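Local atomic coordinates of tyrosinase (Burkholderia thailandensis, PDB entry 5ZRD), a protein that catalyses the copper-dependent oxidation of monophenols to catechols and, as a tyrosinase, probably their further oxidation to quinones. Residues D118-Y123 against P402-D407; R12-L17 against G128-L133. All blocks are in the same frame, centred on the assembly; numbering follows the deposited sequence.

Interaction 1. Residues D118-Y123 against P402-D407; sequences DETDEY and PGSLDD
Both carboxylate oxygens of Asp-118 accept hydrogen bonds from Ser-404. Ser-404 N points at OD2 of Asp-118 at 2.9 Å. This bond is nearly straight (171°) and uses the syn lone pair. The second oxygen, OD1, accepts from Ser-404 OG. One face of the Asp-118 carboxylate is covered by Asp-121, whose CB stands over CG of Asp-118 at 3.5 Å. Thr-120 N comes from that same side and gives OD1 of Asp-118 a weak bond. Gly-403 CA lies off the other side, 3.5 Å from OD2 of Asp-118.

The second flat group is the carboxylate of Asp-406. Gly-403 N reaches its OD2 at 3.0 Å, on the syn side but 33° out of the plane.

Thr-120 extends the polar chain. Its OG1 donates to Ser-404 OG, and Ser-404 OG donates onward to OD1 of Asp-118. Both modelled O-O distances are 2.5 Å, short enough that their exact values are doubtful. With chi1 at 71°, Ser-404 OG lies between its own backbone N and carbonyl carbon, and from there meets both partners. Leu-405 crosses Thr-120 at about a right angle, with CD1 3.5 Å from OG1 of Thr-120. Tyr-238 and Tyr-241 of helix 237-244 pack on Thr-120. Arg-325 of helix 315-334 bonds Ser-404 O and makes a long, weak ion pair with Asp-118.

Residues 403-406 form a type II turn, with Leu-405 at the positive phi expected of its third residue. Residues 118-121 form a type I turn, in which Glu-119 bonds His-319, the neighbour of copper ligand His-320. Asp-121 is the N-cap of helix 122-127, its OD1 bonded to Thr-124 N. Two reverse turns thus pair behind the dicopper site, one leading into a capped helix.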
ATOM      1  N   ASP A 118      -1.953   1.334 -48.039  1.00 35.89           N
ATOM      2  CA  ASP A 118      -1.341   2.559 -48.489  1.00 38.00           C
ATOM      3  C   ASP A 118      -2.301   3.742 -48.306  1.00 37.29           C
ATOM      4  O   ASP A 118      -3.079   4.061 -49.205  1.00 34.75           O
ATOM      5  CB  ASP A 118      -0.870   2.454 -49.948  1.00 33.89           C
ATOM      6  CG  ASP A 118       0.083   3.593 -50.327  1.00 34.88           C
ATOM      7  OD1 ASP A 118       0.126   4.647 -49.623  1.00 37.21           O
ATOM      8  OD2 ASP A 118       0.773   3.434 -51.339  1.00 36.97           O
ATOM      9  N   GLU A 119      -2.145   4.414 -47.164  1.00 38.58           N
ATOM     10  CA  GLU A 119      -3.124   5.396 -46.634  1.00 37.10           C
ATOM     11  C   GLU A 119      -3.105   6.707 -47.428  1.00 33.27           C
ATOM     12  O   GLU A 119      -4.070   7.497 -47.338  1.00 31.77           O
ATOM     13  CB  GLU A 119      -2.809   5.713 -45.165  1.00 36.77           C
ATOM     14  CG  GLU A 119      -3.075   4.554 -44.225  1.00 35.91           C
ATOM     15  CD  GLU A 119      -2.285   4.529 -42.925  1.00 36.33           C
ATOM     16  OE1 GLU A 119      -2.723   3.817 -42.021  1.00 35.87           O
ATOM     17  OE2 GLU A 119      -1.229   5.215 -42.808  1.00 38.22           O
ATOM     18  N   THR A 120      -1.998   6.965 -48.112  1.00 29.51           N
ATOM     19  CA  THR A 120      -1.767   8.224 -48.813  1.00 30.08           C
ATOM     20  C   THR A 120      -1.644   8.016 -50.329  1.00 31.12           C
ATOM     21  O   THR A 120      -1.226   8.909 -51.029  1.00 32.70           O
ATOM     22  CB  THR A 120      -0.509   8.915 -48.275  1.00 27.41           C
ATOM     23  OG1 THR A 120       0.579   7.994 -48.302  1.00 31.37           O
ATOM     24  CG2 THR A 120      -0.683   9.412 -46.857  1.00 27.98           C
ATOM     25  N   ASP A 121      -1.983   6.850 -50.843  1.00 33.56           N
ATOM     26  CA  ASP A 121      -2.071   6.651 -52.287  1.00 35.92           C
ATOM     27  C   ASP A 121      -3.341   7.329 -52.819  1.00 36.40           C
ATOM     28  O   ASP A 121      -4.182   7.803 -52.045  1.00 41.04           O
ATOM     29  CB  ASP A 121      -2.090   5.139 -52.660  1.00 37.97           C
ATOM     30  CG  ASP A 121      -3.449   4.442 -52.364  1.00 41.18           C
ATOM     31  OD1 ASP A 121      -4.399   5.087 -51.842  1.00 43.88           O
ATOM     32  OD2 ASP A 121      -3.574   3.243 -52.679  1.00 43.26           O
ATOM     33  N   GLU A 122      -3.468   7.314 -54.140  1.00 36.39           N
ATOM     34  CA  GLU A 122      -4.525   7.986 -54.891  1.00 41.78           C
ATOM     35  C   GLU A 122      -5.885   7.349 -54.544  1.00 37.39           C
ATOM     36  O   GLU A 122      -6.887   8.071 -54.374  1.00 32.75           O
ATOM     37  CB  GLU A 122      -4.210   7.934 -56.405  1.00 47.18           C
ATOM     38  CG  GLU A 122      -4.849   9.049 -57.241  1.00 56.81           C
ATOM     39  CD  GLU A 122      -4.536  10.493 -56.823  1.00 74.56           C
ATOM     40  OE1 GLU A 122      -5.404  11.370 -57.076  1.00 75.51           O
ATOM     41  OE2 GLU A 122      -3.428  10.759 -56.235  1.00 76.33           O
ATOM     42  N   TYR A 123      -5.921   6.016 -54.428  1.00 36.04           N
ATOM     43  CA  TYR A 123      -7.176   5.337 -54.130  1.00 41.39           C
ATOM     44  C   TYR A 123      -7.738   5.848 -52.789  1.00 39.61           C
ATOM     45  O   TYR A 123      -8.906   6.307 -52.719  1.00 38.86           O
ATOM     46  CB  TYR A 123      -7.059   3.807 -54.144  1.00 39.66           C
ATOM     47  CG  TYR A 123      -8.386   3.160 -53.857  1.00 36.61           C
ATOM     48  CD1 TYR A 123      -9.326   3.002 -54.859  1.00 44.35           C
ATOM     49  CD2 TYR A 123      -8.773   2.845 -52.566  1.00 40.02           C
ATOM     50  CE1 TYR A 123     -10.603   2.516 -54.594  1.00 43.75           C
ATOM     51  CE2 TYR A 123     -10.029   2.317 -52.287  1.00 39.80           C
ATOM     52  CZ  TYR A 123     -10.961   2.172 -53.304  1.00 40.47           C
ATOM     53  OH  TYR A 123     -12.206   1.659 -53.075  1.00 37.92           O
ATOM     54  N   PRO A 402       6.696  -0.863 -53.894  1.00 46.08           N
ATOM     55  CA  PRO A 402       6.466   0.524 -54.196  1.00 47.38           C
ATOM     56  C   PRO A 402       5.123   1.028 -53.650  1.00 45.09           C
ATOM     57  O   PRO A 402       4.120   0.312 -53.703  1.00 52.70           O
ATOM     58  CB  PRO A 402       6.451   0.575 -55.740  1.00 50.52           C
ATOM     59  CG  PRO A 402       6.003  -0.829 -56.134  1.00 51.74           C
ATOM     60  CD  PRO A 402       6.640  -1.721 -55.092  1.00 48.25           C
ATOM     61  N   GLY A 403       5.115   2.267 -53.171  1.00 43.88           N
ATOM     62  CA  GLY A 403       3.880   2.938 -52.811  1.00 40.46           C
ATOM     63  C   GLY A 403       4.067   4.430 -52.649  1.00 39.61           C
ATOM     64  O   GLY A 403       5.159   4.958 -52.842  1.00 38.81           O
ATOM     65  N   SER A 404       2.990   5.095 -52.263  1.00 35.79           N
ATOM     66  CA  SER A 404       2.941   6.547 -52.185  1.00 34.75           C
ATOM     67  C   SER A 404       4.089   7.087 -51.309  1.00 35.40           C
ATOM     68  O   SER A 404       4.474   6.489 -50.293  1.00 39.80           O
ATOM     69  CB  SER A 404       1.567   7.006 -51.686  1.00 33.76           C
ATOM     70  OG  SER A 404       1.350   6.708 -50.311  1.00 31.85           O
ATOM     71  N   LEU A 405       4.627   8.223 -51.725  1.00 34.87           N
ATOM     72  CA  LEU A 405       5.568   9.020 -50.962  1.00 35.62           C
ATOM     73  C   LEU A 405       6.950   8.363 -50.855  1.00 34.26           C
ATOM     74  O   LEU A 405       7.757   8.817 -50.023  1.00 35.54           O
ATOM     75  CB  LEU A 405       5.018   9.289 -49.555  1.00 36.66           C
ATOM     76  CG  LEU A 405       3.641   9.950 -49.478  1.00 37.92           C
ATOM     77  CD1 LEU A 405       3.276  10.259 -48.026  1.00 38.28           C
ATOM     78  CD2 LEU A 405       3.587  11.213 -50.310  1.00 37.45           C
ATOM     79  N   ASP A 406       7.279   7.364 -51.652  1.00 32.86           N
ATOM     80  CA  ASP A 406       8.666   6.834 -51.615  1.00 37.40           C
ATOM     81  C   ASP A 406       9.729   7.942 -51.897  1.00 37.83           C
ATOM     82  O   ASP A 406      10.835   7.937 -51.356  1.00 40.04           O
ATOM     83  CB  ASP A 406       8.847   5.705 -52.622  1.00 39.76           C
ATOM     84  CG  ASP A 406       8.064   4.427 -52.264  1.00 45.06           C
ATOM     85  OD1 ASP A 406       7.733   4.176 -51.066  1.00 46.71           O
ATOM     86  OD2 ASP A 406       7.791   3.656 -53.214  1.00 41.54           O
ATOM     87  N   ASP A 407       9.380   8.900 -52.734  1.00 41.57           N
ATOM     88  CA  ASP A 407      10.358   9.827 -53.274  1.00 46.57           C
ATOM     89  C   ASP A 407      10.048  11.263 -52.821  1.00 46.95           C
ATOM     90  O   ASP A 407       8.910  11.704 -52.910  1.00 47.71           O
ATOM     91  CB  ASP A 407      10.334   9.775 -54.820  1.00 48.81           C
ATOM     92  CG  ASP A 407      10.547   8.371 -55.383  1.00 52.48           C
ATOM     93  OD1 ASP A 407      11.417   7.628 -54.860  1.00 48.74           O
ATOM     94  OD2 ASP A 407       9.808   8.022 -56.350  1.00 61.66           O
TER

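Interaction 2. Residues R12-L17 against G128-L133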
ATOM      1  N   ARG A  12       3.514  -5.858 -49.992  1.00 34.48           N
ATOM      2  CA  ARG A  12       2.899  -5.096 -51.073  1.00 37.15           C
ATOM      3  C   ARG A  12       1.635  -4.351 -50.593  1.00 36.17           C
ATOM      4  O   ARG A  12       1.048  -4.618 -49.518  1.00 32.31           O
ATOM      5  CB  ARG A  12       2.555  -6.016 -52.249  1.00 44.41           C
ATOM      6  CG  ARG A  12       3.764  -6.587 -52.973  1.00 51.23           C
ATOM      7  CD  ARG A  12       3.410  -7.187 -54.329  1.00 56.60           C
ATOM      8  NE  ARG A  12       4.587  -7.716 -55.017  1.00 62.43           N
ATOM      9  CZ  ARG A  12       5.606  -6.981 -55.495  1.00 69.61           C
ATOM     10  NH1 ARG A  12       5.499  -5.661 -55.604  1.00 61.77           N
ATOM     11  NH2 ARG A  12       6.737  -7.583 -55.846  1.00 58.57           N
ATOM     12  N   SER A  13       1.246  -3.378 -51.395  1.00 30.93           N
ATOM     13  CA  SER A  13       0.054  -2.592 -51.124  1.00 36.97           C
ATOM     14  C   SER A  13      -1.196  -3.479 -51.225  1.00 37.05           C
ATOM     15  O   SER A  13      -1.382  -4.159 -52.235  1.00 38.70           O
ATOM     16  CB  SER A  13      -0.046  -1.425 -52.068  1.00 36.41           C
ATOM     17  OG  SER A  13      -1.364  -0.900 -52.079  1.00 41.21           O
ATOM     18  N   VAL A  14      -2.054  -3.424 -50.198  1.00 39.13           N
ATOM     19  CA  VAL A  14      -3.280  -4.210 -50.149  1.00 43.17           C
ATOM     20  C   VAL A  14      -4.162  -3.842 -51.346  1.00 40.38           C
ATOM     21  O   VAL A  14      -4.838  -4.695 -51.919  1.00 42.87           O
ATOM     22  CB  VAL A  14      -4.027  -4.051 -48.808  1.00 48.69           C
ATOM     23  CG1 VAL A  14      -5.157  -3.042 -48.876  1.00 47.74           C
ATOM     24  CG2 VAL A  14      -4.586  -5.385 -48.340  1.00 57.90           C
ATOM     25  N   ARG A  15      -4.148  -2.585 -51.720  1.00 38.13           N
ATOM     26  CA  ARG A  15      -4.945  -2.151 -52.821  1.00 41.65           C
ATOM     27  C   ARG A  15      -4.465  -2.853 -54.096  1.00 50.57           C
ATOM     28  O   ARG A  15      -5.295  -3.233 -54.947  1.00 46.41           O
ATOM     29  CB  ARG A  15      -4.863  -0.638 -52.985  1.00 39.41           C
ATOM     30  CG  ARG A  15      -5.378  -0.130 -54.320  1.00 44.40           C
ATOM     31  CD  ARG A  15      -6.861  -0.351 -54.466  1.00 48.48           C
ATOM     32  NE  ARG A  15      -7.359   0.350 -55.635  1.00 49.89           N
ATOM     33  CZ  ARG A  15      -8.426  -0.022 -56.330  1.00 52.21           C
ATOM     34  NH1 ARG A  15      -8.613   0.470 -57.542  1.00 57.75           N
ATOM     35  NH2 ARG A  15      -9.279  -0.897 -55.830  1.00 49.25           N
ATOM     36  N   ASP A  16      -3.147  -3.005 -54.230  1.00 48.70           N
ATOM     37  CA  ASP A  16      -2.576  -3.680 -55.385  1.00 51.10           C
ATOM     38  C   ASP A  16      -2.991  -5.169 -55.404  1.00 49.92           C
ATOM     39  O   ASP A  16      -3.215  -5.707 -56.492  1.00 45.56           O
ATOM     40  CB  ASP A  16      -1.033  -3.506 -55.399  1.00 58.49           C
ATOM     41  CG  ASP A  16      -0.348  -4.212 -56.564  1.00 56.41           C
ATOM     42  OD1 ASP A  16      -0.688  -3.868 -57.709  1.00 63.33           O
ATOM     43  OD2 ASP A  16       0.532  -5.082 -56.321  1.00 49.69           O
ATOM     44  N   LEU A  17      -3.072  -5.824 -54.231  1.00 44.91           N
ATOM     45  CA  LEU A  17      -3.460  -7.239 -54.167  1.00 46.12           C
ATOM     46  C   LEU A  17      -4.929  -7.405 -54.592  1.00 51.30           C
ATOM     47  O   LEU A  17      -5.304  -8.440 -55.140  1.00 46.53           O
ATOM     48  CB  LEU A  17      -3.225  -7.778 -52.755  1.00 46.71           C
ATOM     49  CG  LEU A  17      -1.770  -7.801 -52.265  1.00 52.39           C
ATOM     50  CD1 LEU A  17      -1.604  -8.692 -51.045  1.00 48.63           C
ATOM     51  CD2 LEU A  17      -0.803  -8.260 -53.347  1.00 53.77           C
ATOM     52  N   GLY A 128     -11.239   6.274 -49.823  1.00 39.62           N
ATOM     53  CA  GLY A 128     -11.173   5.759 -48.460  1.00 41.87           C
ATOM     54  C   GLY A 128     -10.600   4.352 -48.401  1.00 38.87           C
ATOM     55  O   GLY A 128      -9.691   4.014 -49.139  1.00 40.22           O
ATOM     56  N   ILE A 129     -11.136   3.517 -47.537  1.00 36.33           N
ATOM     57  CA  ILE A 129     -10.451   2.268 -47.236  1.00 36.50           C
ATOM     58  C   ILE A 129     -10.741   1.256 -48.350  1.00 37.22           C
ATOM     59  O   ILE A 129     -11.868   1.096 -48.766  1.00 41.16           O
ATOM     60  CB  ILE A 129     -10.859   1.727 -45.856  1.00 34.50           C
ATOM     61  CG1 ILE A 129     -10.801   2.804 -44.772  1.00 34.15           C
ATOM     62  CG2 ILE A 129     -10.030   0.498 -45.499  1.00 34.32           C
ATOM     63  CD1 ILE A 129     -11.204   2.291 -43.423  1.00 36.50           C
ATOM     64  N   PRO A 130      -9.717   0.542 -48.804  1.00 38.68           N
ATOM     65  CA  PRO A 130      -9.958  -0.539 -49.779  1.00 41.55           C
ATOM     66  C   PRO A 130     -11.056  -1.489 -49.287  1.00 38.50           C
ATOM     67  O   PRO A 130     -11.021  -1.858 -48.114  1.00 40.46           O
ATOM     68  CB  PRO A 130      -8.598  -1.263 -49.869  1.00 39.74           C
ATOM     69  CG  PRO A 130      -7.604  -0.153 -49.655  1.00 40.54           C
ATOM     70  CD  PRO A 130      -8.271   0.741 -48.617  1.00 39.40           C
ATOM     71  N   SER A 131     -11.979  -1.900 -50.165  1.00 40.83           N
ATOM     72  CA  SER A 131     -13.165  -2.692 -49.719  1.00 42.26           C
ATOM     73  C   SER A 131     -12.753  -4.084 -49.206  1.00 37.40           C
ATOM     74  O   SER A 131     -13.498  -4.683 -48.445  1.00 38.48           O
ATOM     75  CB  SER A 131     -14.195  -2.808 -50.796  1.00 42.98           C
ATOM     76  OG  SER A 131     -13.634  -3.467 -51.923  1.00 47.52           O
ATOM     77  N   ILE A 132     -11.573  -4.600 -49.544  1.00 34.05           N
ATOM     78  CA  ILE A 132     -11.195  -5.928 -48.992  1.00 34.23           C
ATOM     79  C   ILE A 132     -11.127  -5.835 -47.467  1.00 32.20           C
ATOM     80  O   ILE A 132     -11.352  -6.833 -46.820  1.00 35.22           O
ATOM     81  CB  ILE A 132      -9.883  -6.490 -49.586  1.00 38.20           C
ATOM     82  CG1 ILE A 132      -9.538  -7.883 -49.046  1.00 42.71           C
ATOM     83  CG2 ILE A 132      -8.723  -5.538 -49.350  1.00 40.76           C
ATOM     84  CD1 ILE A 132     -10.607  -8.913 -49.264  1.00 43.59           C
ATOM     85  N   LEU A 133     -10.800  -4.665 -46.906  1.00 37.83           N
ATOM     86  CA  LEU A 133     -10.704  -4.472 -45.432  1.00 35.54           C
ATOM     87  C   LEU A 133     -12.076  -4.159 -44.823  1.00 34.58           C
ATOM     88  O   LEU A 133     -12.188  -4.186 -43.610  1.00 37.38           O
ATOM     89  CB  LEU A 133      -9.750  -3.317 -45.105  1.00 36.67           C
ATOM     90  CG  LEU A 133      -8.312  -3.435 -45.608  1.00 36.34           C
ATOM     91  CD1 LEU A 133      -7.462  -2.279 -45.083  1.00 35.17           C
ATOM     92  CD2 LEU A 133      -7.708  -4.766 -45.211  1.00 38.46           C
TER
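Val-14 and Pro-130 make the closest apolar contact between residues 12-17 and 128-133. CG1 of Val-14 is 3.9 Å from CG of Pro-130 and almost as near to CB, so the methyl rests against the CB-CG bond of the ring. The other branch of Val-14 turns to two further side chains. Its CG2 is 4.3 Å from CG2 of Ile-132 and 4.5 Å from CD2 of Leu-133. Chi1 of Val-14 (98°) is not staggered, yet it directs the two methyls to different partners. Ile-132 offers only its branch methyl here, because CG1 is anti to the backbone N and carries the chain end away. Arg-15 adds its CB, 4.3 Å from CG of Pro-130. Phe-318 of helix 315-334 packs on both Val-14 and Leu-133, and Trp-117 packs on Pro-130.

The polar bonds run within each segment or to residues outside the pair. Ser-13 is the N-cap of helix 14-22, and its OG accepts weak bonds from Arg-15 N and Asp-16 N. Outside the pair, Phe-116 makes backbone bonds with Arg-12 and Val-14. In the loop, Leu-133 N bonds to Pro-130 O at 3.1 Å. Gly-128, with positive phi, ends helix 122-127 and leads into this loop.

One cationic group stands beside the apolar patch: Arg-15 makes a cation-pi contact with Tyr-123.

No hydrogen bond crosses between the two segments. Between them the contact is dispersive and hydrophobic, carried by branched side chains and a proline ring in a buried setting. Just beyond, a polar bond from Ser-131 OG to Gln-18 OE1 also joins loop and helix.

The centres of the two interactions lie 12 Å apart, on the same side of the chain's centre. Their segments alternate along the sequence: 12-17, 118-123, 128-133, then 402-407. Helix 122-127 joins them, starting in interaction 1 and ending at the loop of interaction 2. Tyr-123 reaches across, with CE2 3.8 Å from CA of Pro-130. Ser-13 also touches Asp-118. Both contacts border helix 315-334, which carries the copper ligand His-320. Early and late parts of the chain, helix 14-22 and loop 402-407, thus pack around one short helix, outside the direct copper shell.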